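PDB 4R3U: 2-hydroxyisobutanoyl-CoA mutase large subunit from Aquincola tertiaricarbonis, which provides the substrate-binding subunit of a cobalamin-dependent mutase that interconverts 2-hydroxyisobutyryl-CoA and (S)-3-hydroxybutyryl-CoA. Local coordinates for residues K448-Q452 / G453-K457; D391-K394 / M395-R398. All coordinates share one frame; numbering follows the deposited sequence.

Contact 1: K448-Q452 / G453-K457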
loop_
_atom_site.group_PDB
_atom_site.type_symbol
_atom_site.label_atom_id
_atom_site.label_comp_id
_atom_site.label_asym_id
_atom_site.label_seq_id
_atom_site.Cartn_x
_atom_site.Cartn_y
_atom_site.Cartn_z
ATOM N N LYS A 448 -27.829 21.005 -22.100
ATOM C CA LYS A 448 -29.101 20.361 -22.464
ATOM C C LYS A 448 -29.261 18.980 -21.820
ATOM O O LYS A 448 -30.330 18.680 -21.288
ATOM C CB LYS A 448 -29.288 20.273 -23.994
ATOM C CG LYS A 448 -29.244 21.621 -24.726
ATOM C CD LYS A 448 -30.283 22.719 -24.301
ATOM C CE LYS A 448 -29.704 23.899 -23.502
ATOM N NZ LYS A 448 -28.423 24.474 -24.050
ATOM N N LEU A 449 -28.179 18.173 -21.826
ATOM C CA LEU A 449 -28.135 16.837 -21.239
ATOM C C LEU A 449 -28.203 16.886 -19.723
ATOM O O LEU A 449 -28.757 15.965 -19.125
ATOM C CB LEU A 449 -26.898 16.068 -21.731
ATOM C CG LEU A 449 -27.049 15.156 -22.964
ATOM C CD1 LEU A 449 -27.988 15.741 -23.989
ATOM C CD2 LEU A 449 -25.700 14.889 -23.602
ATOM N N ILE A 450 -27.669 17.963 -19.105
ATOM C CA ILE A 450 -27.744 18.216 -17.659
ATOM C C ILE A 450 -29.204 18.542 -17.361
ATOM O O ILE A 450 -29.773 17.982 -16.424
ATOM C CB ILE A 450 -26.762 19.343 -17.187
ATOM C CG1 ILE A 450 -25.296 18.831 -17.143
ATOM C CG2 ILE A 450 -27.185 19.937 -15.839
ATOM C CD1 ILE A 450 -24.202 19.917 -16.846
ATOM N N GLU A 451 -29.835 19.382 -18.215
ATOM C CA GLU A 451 -31.256 19.729 -18.097
ATOM C C GLU A 451 -32.175 18.499 -18.299
ATOM O O GLU A 451 -33.254 18.448 -17.711
ATOM C CB GLU A 451 -31.628 20.854 -19.068
ATOM C CG GLU A 451 -31.072 22.217 -18.687
ATOM C CD GLU A 451 -31.166 23.303 -19.750
ATOM O OE1 GLU A 451 -31.622 23.013 -20.883
ATOM O OE2 GLU A 451 -30.763 24.451 -19.447
ATOM N N GLN A 452 -31.747 17.516 -19.119
ATOM C CA GLN A 452 -32.510 16.278 -19.377
ATOM C C GLN A 452 -32.205 15.212 -18.276
ATOM O O GLN A 452 -32.842 14.155 -18.256
ATOM C CB GLN A 452 -32.166 15.695 -20.772
ATOM C CG GLN A 452 -32.678 16.486 -21.996
ATOM C CD GLN A 452 -32.060 16.028 -23.328
ATOM O OE1 GLN A 452 -31.670 14.862 -23.509
ATOM N NE2 GLN A 452 -31.959 16.933 -24.307
ATOM N N GLY A 453 -31.199 15.485 -17.429
ATOM C CA GLY A 453 -30.724 14.596 -16.373
ATOM C C GLY A 453 -30.032 13.347 -16.885
ATOM O O GLY A 453 -30.000 12.328 -16.190
ATOM N N TRP A 454 -29.475 13.424 -18.107
ATOM C CA TRP A 454 -28.818 12.335 -18.822
ATOM C C TRP A 454 -27.545 11.799 -18.143
ATOM O O TRP A 454 -27.359 10.575 -18.069
ATOM C CB TRP A 454 -28.543 12.770 -20.271
ATOM C CG TRP A 454 -27.942 11.722 -21.171
ATOM C CD1 TRP A 454 -28.611 10.809 -21.933
ATOM C CD2 TRP A 454 -26.548 11.567 -21.488
ATOM N NE1 TRP A 454 -27.720 10.088 -22.698
ATOM C CE2 TRP A 454 -26.450 10.536 -22.447
ATOM C CE3 TRP A 454 -25.372 12.212 -21.061
ATOM C CZ2 TRP A 454 -25.228 10.142 -22.992
ATOM C CZ3 TRP A 454 -24.157 11.805 -21.582
ATOM C CH2 TRP A 454 -24.092 10.792 -22.550
ATOM N N PHE A 455 -26.662 12.704 -17.695
ATOM C CA PHE A 455 -25.405 12.369 -17.031
ATOM C C PHE A 455 -25.698 11.681 -15.735
ATOM O O PHE A 455 -25.162 10.609 -15.477
ATOM C CB PHE A 455 -24.570 13.645 -16.764
ATOM C CG PHE A 455 -24.042 14.314 -18.016
ATOM C CD1 PHE A 455 -22.929 13.801 -18.687
ATOM C CD2 PHE A 455 -24.659 15.448 -18.531
ATOM C CE1 PHE A 455 -22.450 14.412 -19.847
ATOM C CE2 PHE A 455 -24.146 16.082 -19.662
ATOM C CZ PHE A 455 -23.050 15.559 -20.317
ATOM N N GLN A 456 -26.565 12.312 -14.933
ATOM C CA GLN A 456 -27.041 11.909 -13.610
ATOM C C GLN A 456 -27.712 10.520 -13.669
ATOM O O GLN A 456 -27.511 9.726 -12.754
ATOM C CB GLN A 456 -28.008 12.974 -13.012
ATOM C CG GLN A 456 -27.511 14.458 -13.053
ATOM C CD GLN A 456 -27.817 15.294 -14.322
ATOM O OE1 GLN A 456 -27.276 15.079 -15.423
ATOM N NE2 GLN A 456 -28.623 16.351 -14.169
ATOM N N LYS A 457 -28.464 10.209 -14.743
ATOM C CA LYS A 457 -29.132 8.912 -14.868
ATOM C C LYS A 457 -28.117 7.814 -15.124
ATOM O O LYS A 457 -28.268 6.705 -14.606
ATOM C CB LYS A 457 -30.249 8.927 -15.919
ATOM C CG LYS A 457 -31.546 9.538 -15.388
ATOM C CD LYS A 457 -32.528 9.936 -16.515
ATOM C CE LYS A 457 -33.742 10.672 -15.999
ATOM N NZ LYS A 457 -34.537 11.266 -17.108
#

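Contact 2: D391-K394 / M395-R398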
loop_
_atom_site.group_PDB
_atom_site.type_symbol
_atom_site.label_atom_id
_atom_site.label_comp_id
_atom_site.label_asym_id
_atom_site.label_seq_id
_atom_site.Cartn_x
_atom_site.Cartn_y
_atom_site.Cartn_z
ATOM N N ASP A 391 -4.097 12.379 13.873
ATOM C CA ASP A 391 -3.414 11.088 13.657
ATOM C C ASP A 391 -3.727 10.448 12.310
ATOM O O ASP A 391 -2.835 9.917 11.676
ATOM C CB ASP A 391 -3.715 10.087 14.791
ATOM C CG ASP A 391 -3.056 10.343 16.134
ATOM O OD1 ASP A 391 -2.022 11.062 16.169
ATOM O OD2 ASP A 391 -3.532 9.766 17.149
ATOM N N ALA A 392 -4.993 10.496 11.892
ATOM C CA ALA A 392 -5.486 9.966 10.630
ATOM C C ALA A 392 -4.842 10.730 9.459
ATOM O O ALA A 392 -4.359 10.102 8.515
ATOM C CB ALA A 392 -6.998 10.078 10.582
ATOM N N MET A 393 -4.778 12.070 9.547
ATOM C CA MET A 393 -4.128 12.908 8.545
ATOM C C MET A 393 -2.648 12.699 8.507
ATOM O O MET A 393 -2.080 12.602 7.421
ATOM C CB MET A 393 -4.510 14.389 8.690
ATOM C CG MET A 393 -5.942 14.695 8.231
ATOM S SD MET A 393 -6.271 14.413 6.451
ATOM C CE MET A 393 -6.856 12.697 6.439
ATOM N N LYS A 394 -2.019 12.542 9.680
ATOM C CA LYS A 394 -0.582 12.253 9.837
ATOM C C LYS A 394 -0.247 10.952 9.090
ATOM O O LYS A 394 0.693 10.936 8.299
ATOM C CB LYS A 394 -0.243 12.132 11.313
ATOM C CG LYS A 394 1.172 12.584 11.665
ATOM C CD LYS A 394 1.793 11.864 12.868
ATOM C CE LYS A 394 0.985 11.743 14.126
ATOM N NZ LYS A 394 1.746 11.030 15.187
ATOM N N MET A 395 -1.081 9.885 9.262
ATOM C CA MET A 395 -0.903 8.583 8.602
ATOM C C MET A 395 -1.033 8.716 7.081
ATOM O O MET A 395 -0.242 8.097 6.337
ATOM C CB MET A 395 -1.861 7.553 9.175
ATOM C CG MET A 395 -1.781 6.155 8.503
ATOM S SD MET A 395 -0.182 5.325 8.654
ATOM C CE MET A 395 -0.054 5.127 10.456
ATOM N N ALA A 396 -1.982 9.573 6.618
ATOM C CA ALA A 396 -2.209 9.859 5.208
ATOM C C ALA A 396 -0.996 10.541 4.604
ATOM O O ALA A 396 -0.621 10.209 3.489
ATOM C CB ALA A 396 -3.451 10.703 5.041
ATOM N N LEU A 397 -0.332 11.435 5.357
ATOM C CA LEU A 397 0.896 12.092 4.899
ATOM C C LEU A 397 2.083 11.112 4.887
ATOM O O LEU A 397 2.825 11.105 3.912
ATOM C CB LEU A 397 1.211 13.342 5.741
ATOM C CG LEU A 397 0.330 14.555 5.464
ATOM C CD1 LEU A 397 0.367 15.539 6.628
ATOM C CD2 LEU A 397 0.725 15.228 4.152
ATOM N N ARG A 398 2.225 10.240 5.923
ATOM C CA ARG A 398 3.302 9.249 5.989
ATOM C C ARG A 398 3.237 8.289 4.805
ATOM O O ARG A 398 4.282 7.879 4.279
ATOM C CB ARG A 398 3.305 8.492 7.334
ATOM C CG ARG A 398 3.598 9.334 8.576
ATOM C CD ARG A 398 5.001 9.910 8.652
ATOM N NE ARG A 398 5.115 10.831 9.779
ATOM C CZ ARG A 398 5.016 12.158 9.691
ATOM N NH1 ARG A 398 4.814 12.742 8.519
ATOM N NH2 ARG A 398 5.122 12.909 10.778
#

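Contact 1: K448-Q452 / G453-K457
Leu449 and Trp454 run side by side across the turn between two helices, with Leu449 CD2 lying over one face of the indole. The methyl carbon sits 4.1 Å from the centroid of the six-membered ring of Trp454, a CH-pi contact displaced toward the ring's rim, above CE3. Trp454 turns its indole alongside the leucine by setting CG opposite its own amide nitrogen (chi1 -176°). Phe455 meets the preceding helix at a slant: Leu449 CB comes to 3.4 Å from Phe455 CE2, and Ile450 CG1 lies 3.7 Å from Phe455 CD2. The two aromatic residues also meet, Trp454 CE3 standing over the centre of the phenyl ring.

The polar half of the turn centres on Ile450 O. Gln456 NE2 reaches this oxygen at 3.0 Å, in the carbonyl plane and on a lone pair, because the glutamine chain bends at chi2 (88°); the acceptor also lies close to the amide plane. Gly453 N donates to the same oxygen from above the carbonyl plane. A third bond, Trp454 N to Leu449 O at 2.8 Å, helps close a Schellman motif in which Gly453 has positive phi and is also the N-cap of helix 454-472.

Further out, Val440 of helix 420-442 packs on Leu449, Trp454 and Phe455, Met217 touches Ile450 and Phe455, and Phe270 stacks edge-to-face with Phe455. Ile450 O in the last turn before Gly453 thus accepts from one backbone and one side-chain donor, which ties the new helix to the old one and helps fix the rotation of the Gln456 amide.

Contact 2: D391-K394 / M395-R398
Asp391 O accepts from Met395 N at 3.0 Å, the first of four successive i-to-i+4 backbone bonds that continue through Lys394 O and Arg398 N at 2.9 Å. The side chains of Lys394 and Arg398 slant across each other. Lys394 CG stands over one face of the guanidinium, nearer its rim, and is 4.1 Å from Arg398 NH2. The lysine bends at chi3 (-49°), and its amino group makes a long salt bridge to Asp391, NZ to OD1 at 3.9 Å. Lys394 NZ and Arg398 NH2, 5.9 Å apart, both form salt bridges with Glu485 of the second subunit, one to each carboxylate oxygen, so the carboxylate is shared by the two cations, while Met395 packs on Met355 of that subunit. Arg398 NH1 is held within its own chain by Gln401 and by the backbone oxygen of Gln120.

Met393 doubles back through bends at chi2 and chi3, which bring its CE to 4.2 Å from Ala396 CB. Ala396 CB also lies 3.3 Å from Met393 O, while Leu397 sets CB, CG and CD1 beside that same carbonyl. Gln100 touches Met393, Ala396 and Leu397, and Met98, part of the acyl-CoA binding site, lies against Leu397.

The arrangement is that of a regular alpha-helix in the TIM-barrel mutase fold: Met393, Ala396 and Leu397 rest on barrel strand 97-102, with Met393 close to bound 5'-deoxyadenosine, and Lys394, Met395 and Arg398 reach the subunit interface.

Contacts 1 and 2 are separate local features of one chain, on opposite sides of its centre, with centres 38 Å apart and nearest atoms about 28 Å apart. The helix of 391-398 comes first in sequence, and helix 420-442 intervenes before the turn at 448-457. Bound cobalamin gives them a common reference: the side chain of Met393 in contact 2 is about 8 Å from it, the side chain of Gln456 in contact 1 about 9 Å. The Met393 side chain is also about 5 Å from 5'-deoxyadenosine, whereas that of Gln456 is about 11 Å from the side chain of the substrate-binding His256. Contact 2 thus lies nearer the deoxyadenosine, while contact 1 stands back from the cobalamin.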